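Long-range contact in type-2 ice-structuring protein (Brachyopsis rostratus, PDB 2ZIB), which binds to ice crystals and inhibits their growth, protecting fish blood from freezing in subzero sea water: residues 44-54 and 80-90. Numbering follows the deposited sequence.
Sequences HLASIHSLEEQ and WTDGTPVDYRT. With SO4 (sulfate ion), chain B.
His49 meets Asp87 and Ser47 meets Asp82 where, in this C-type lectin fold, the link from strand 44-45 to helix 51-60 lies against the long loop that follows strand 79-80. The His49 side chain runs along this seam. Its CB lies 3.6 Å from Asp87 OD1, and CG stands anti to the carbonyl carbon and beside the backbone N (chi1 -62°), which lets the ring swing back alongside the chain toward Ser47. ND1 then donates to Asp87 OD1 at 2.7 Å and 168°; the oxygen lies in the ring plane and is met on its syn side, although carboxylate and imidazole are turned 75° apart. CE1 comes 3.0 Å from Pro85 O, again at the ring edge. At the tip, NE2 donates to Ser47 OG, which sits somewhat tilted from the ring plane and in turn donates to Asp82 OD2 at 2.7 Å. Histidine suits the place because one ring nitrogen can donate to the Asp87 carboxylate while the other donates to Ser47 OG, and the two bonds together fix the ring's rotation. Serine is small enough to relay the bond while its CB rests over the face of Trp80, 3.5 Å from the centroid of the five-membered ring, a CH-pi contact. Asp82 is itself held by an Asx turn: OD1 accepts from both the N and OG1 of Thr84, leaving OD2 to Ser47 and a water. The Tyr88 ring lies flat against the backbone at the helix start, Ser50 C over its centre and Leu51 N over the same face; a broad flat ring suits a surface of peptide groups. Ile48 CG2 packs 3.9 Å from Tyr88 CD2. At the other end His44 lays one ring face over Asp82 CA; ND1 is hydrogen-bonded to Glu35 OE2, and NE2 donates at the ring edge to O2 of a sulfate ion probably from the crystallisation liquor, 2.7 Å away.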
# COMPACT_ATOMS: atom_id res chain seq x y z
N HIS A 44 8.60 2.02 1.53
CA HIS A 44 7.81 0.82 1.93
C HIS A 44 6.65 0.75 0.97
O HIS A 44 6.26 1.78 0.39
CB HIS A 44 7.29 0.94 3.37
CG HIS A 44 8.35 0.79 4.41
ND1 HIS A 44 8.90 -0.43 4.71
CD2 HIS A 44 9.00 1.70 5.17
CE1 HIS A 44 9.83 -0.27 5.65
NE2 HIS A 44 9.90 1.02 5.95
N LEU A 45 6.00 -0.41 0.89
CA LEU A 45 4.65 -0.39 0.32
C LEU A 45 3.83 0.68 1.04
O LEU A 45 3.98 0.86 2.25
CB LEU A 45 4.02 -1.77 0.52
CG LEU A 45 4.50 -2.84 -0.46
CD1 LEU A 45 3.99 -4.22 -0.02
CD2 LEU A 45 4.07 -2.55 -1.89
N ALA A 46 2.94 1.34 0.32
CA ALA A 46 2.24 2.48 0.92
C ALA A 46 1.34 2.05 2.05
O ALA A 46 0.56 1.09 1.95
CB ALA A 46 1.40 3.17 -0.15
N SER A 47 1.36 2.85 3.13
CA SER A 47 0.30 2.82 4.14
C SER A 47 -0.70 3.93 3.82
O SER A 47 -0.35 4.95 3.19
CB SER A 47 0.90 2.98 5.53
OG SER A 47 1.49 4.26 5.64
N ILE A 48 -1.94 3.76 4.27
CA ILE A 48 -3.04 4.65 3.94
C ILE A 48 -3.78 5.04 5.20
O ILE A 48 -4.17 4.18 6.01
CB ILE A 48 -4.00 3.97 2.95
CG1 ILE A 48 -3.25 3.48 1.70
CG2 ILE A 48 -5.17 4.92 2.61
CD1 ILE A 48 -4.13 2.89 0.61
N HIS A 49 -3.94 6.35 5.42
CA HIS A 49 -4.38 6.85 6.74
C HIS A 49 -5.60 7.71 6.69
O HIS A 49 -6.01 8.24 7.72
CB HIS A 49 -3.22 7.62 7.39
CG HIS A 49 -2.05 6.73 7.62
ND1 HIS A 49 -2.04 5.81 8.64
CD2 HIS A 49 -0.92 6.51 6.89
CE1 HIS A 49 -0.94 5.07 8.54
NE2 HIS A 49 -0.24 5.50 7.50
N SER A 50 -6.21 7.83 5.52
CA SER A 50 -7.44 8.63 5.35
C SER A 50 -8.09 8.29 4.05
O SER A 50 -7.43 7.77 3.14
CB SER A 50 -7.16 10.14 5.35
OG SER A 50 -6.38 10.48 4.24
N LEU A 51 -9.35 8.68 3.90
CA LEU A 51 -9.99 8.56 2.61
C LEU A 51 -9.31 9.45 1.60
O LEU A 51 -9.22 9.10 0.43
CB LEU A 51 -11.49 8.89 2.69
CG LEU A 51 -12.23 8.70 1.35
CD1 LEU A 51 -12.23 7.31 0.69
CD2 LEU A 51 -13.71 9.17 1.54
N GLU A 52 -8.80 10.60 2.05
CA GLU A 52 -8.03 11.45 1.13
C GLU A 52 -6.86 10.72 0.48
O GLU A 52 -6.65 10.81 -0.74
CB GLU A 52 -7.52 12.66 1.90
CG GLU A 52 -6.83 13.74 1.11
CD GLU A 52 -6.79 15.03 1.92
OE1 GLU A 52 -6.13 15.06 3.00
OE2 GLU A 52 -7.45 16.00 1.52
N GLU A 53 -6.10 9.99 1.29
CA GLU A 53 -4.98 9.19 0.75
C GLU A 53 -5.47 8.05 -0.12
O GLU A 53 -4.92 7.82 -1.18
CB GLU A 53 -4.13 8.68 1.91
CG GLU A 53 -3.18 9.75 2.41
CD GLU A 53 -2.21 9.26 3.44
OE1 GLU A 53 -2.39 8.16 4.00
OE2 GLU A 53 -1.19 9.96 3.69
N GLN A 54 -6.54 7.38 0.31
CA GLN A 54 -7.16 6.30 -0.47
C GLN A 54 -7.46 6.81 -1.86
O GLN A 54 -7.18 6.16 -2.85
CB GLN A 54 -8.43 5.80 0.24
CG GLN A 54 -9.28 4.80 -0.55
CD GLN A 54 -8.67 3.39 -0.62
OE1 GLN A 54 -7.68 3.08 0.07
NE2 GLN A 54 -9.25 2.53 -1.45
N TRP A 80 1.16 -2.09 9.25
CA TRP A 80 1.81 -1.53 8.07
C TRP A 80 3.31 -1.78 8.11
O TRP A 80 3.93 -1.60 9.19
CB TRP A 80 1.59 -0.02 7.99
CG TRP A 80 0.15 0.43 7.80
CD1 TRP A 80 -0.59 1.21 8.68
CD2 TRP A 80 -0.69 0.24 6.65
NE1 TRP A 80 -1.84 1.45 8.17
CE2 TRP A 80 -1.92 0.91 6.91
CE3 TRP A 80 -0.52 -0.41 5.41
CZ2 TRP A 80 -2.98 0.91 5.99
CZ3 TRP A 80 -1.56 -0.39 4.48
CH2 TRP A 80 -2.79 0.27 4.79
N THR A 81 3.92 -2.08 6.97
CA THR A 81 5.38 -2.32 6.98
C THR A 81 6.19 -1.09 7.39
O THR A 81 7.32 -1.23 7.85
CB THR A 81 5.88 -2.79 5.64
OG1 THR A 81 5.49 -1.83 4.64
CG2 THR A 81 5.33 -4.18 5.27
N ASP A 82 5.62 0.11 7.23
CA ASP A 82 6.35 1.32 7.62
C ASP A 82 6.17 1.65 9.11
O ASP A 82 6.70 2.67 9.55
CB ASP A 82 5.95 2.52 6.76
CG ASP A 82 4.50 2.92 6.89
OD1 ASP A 82 3.78 2.40 7.77
OD2 ASP A 82 4.06 3.82 6.13
N GLY A 83 5.48 0.82 9.88
CA GLY A 83 5.35 1.06 11.32
C GLY A 83 4.31 2.10 11.70
O GLY A 83 4.15 2.37 12.91
N THR A 84 3.61 2.71 10.75
CA THR A 84 2.61 3.73 11.08
C THR A 84 1.34 3.07 11.60
O THR A 84 1.15 1.87 11.42
CB THR A 84 2.29 4.59 9.85
OG1 THR A 84 1.73 3.78 8.81
CG2 THR A 84 3.55 5.31 9.31
N PRO A 85 0.48 3.84 12.28
CA PRO A 85 -0.71 3.23 12.85
C PRO A 85 -1.76 2.76 11.85
O PRO A 85 -1.87 3.38 10.79
CB PRO A 85 -1.29 4.36 13.75
CG PRO A 85 -0.65 5.59 13.35
CD PRO A 85 0.61 5.27 12.63
N VAL A 86 -2.48 1.67 12.16
CA VAL A 86 -3.64 1.30 11.37
C VAL A 86 -4.82 2.11 11.90
O VAL A 86 -5.62 1.65 12.75
CB VAL A 86 -3.89 -0.21 11.35
CG1 VAL A 86 -5.03 -0.55 10.37
CG2 VAL A 86 -2.62 -0.96 10.95
N ASP A 87 -4.87 3.36 11.50
CA ASP A 87 -5.82 4.33 12.03
C ASP A 87 -6.92 4.66 11.02
O ASP A 87 -7.77 5.51 11.25
CB ASP A 87 -5.10 5.60 12.50
CG ASP A 87 -4.27 6.28 11.41
OD1 ASP A 87 -4.14 5.73 10.29
OD2 ASP A 87 -3.67 7.39 11.61
N TYR A 88 -6.93 3.95 9.90
CA TYR A 88 -7.93 4.07 8.85
C TYR A 88 -8.05 2.69 8.19
O TYR A 88 -7.03 2.02 7.92
CB TYR A 88 -7.50 5.10 7.82
CG TYR A 88 -8.36 5.16 6.61
CD1 TYR A 88 -9.65 5.74 6.66
CD2 TYR A 88 -7.91 4.61 5.40
CE1 TYR A 88 -10.44 5.78 5.53
CE2 TYR A 88 -8.72 4.65 4.27
CZ TYR A 88 -9.98 5.23 4.34
OH TYR A 88 -10.77 5.25 3.20
N ARG A 89 -9.27 2.31 7.88
CA ARG A 89 -9.52 1.09 7.10
C ARG A 89 -10.62 1.30 6.11
O ARG A 89 -11.60 2.00 6.37
CB ARG A 89 -9.94 -0.07 8.04
CG ARG A 89 -8.89 -0.39 9.11
CD ARG A 89 -9.45 -1.13 10.31
NE ARG A 89 -10.17 -0.25 11.22
CZ ARG A 89 -10.94 -0.70 12.22
NH1 ARG A 89 -11.07 -2.01 12.43
NH2 ARG A 89 -11.57 0.16 13.02
N THR A 90 -10.47 0.67 4.94
CA THR A 90 -11.57 0.67 3.96
C THR A 90 -11.63 -0.70 3.27
O THR A 90 -11.50 -0.84 2.04
CB THR A 90 -11.48 1.89 3.02
OG1 THR A 90 -12.62 1.92 2.16
CG2 THR A 90 -10.19 1.94 2.16
S SO4 B . 11.72 3.73 7.11
O1 SO4 B . 11.89 3.73 5.59
O2 SO4 B . 11.42 2.42 7.62
O3 SO4 B . 12.99 4.18 7.71
O4 SO4 B . 10.54 4.53 7.46
O HOH W 1 3.61 0.29 4.96
O HOH W 2 4.34 3.77 3.37
O HOH W 3 -4.43 2.84 8.42
O HOH W 4 -5.26 9.16 10.27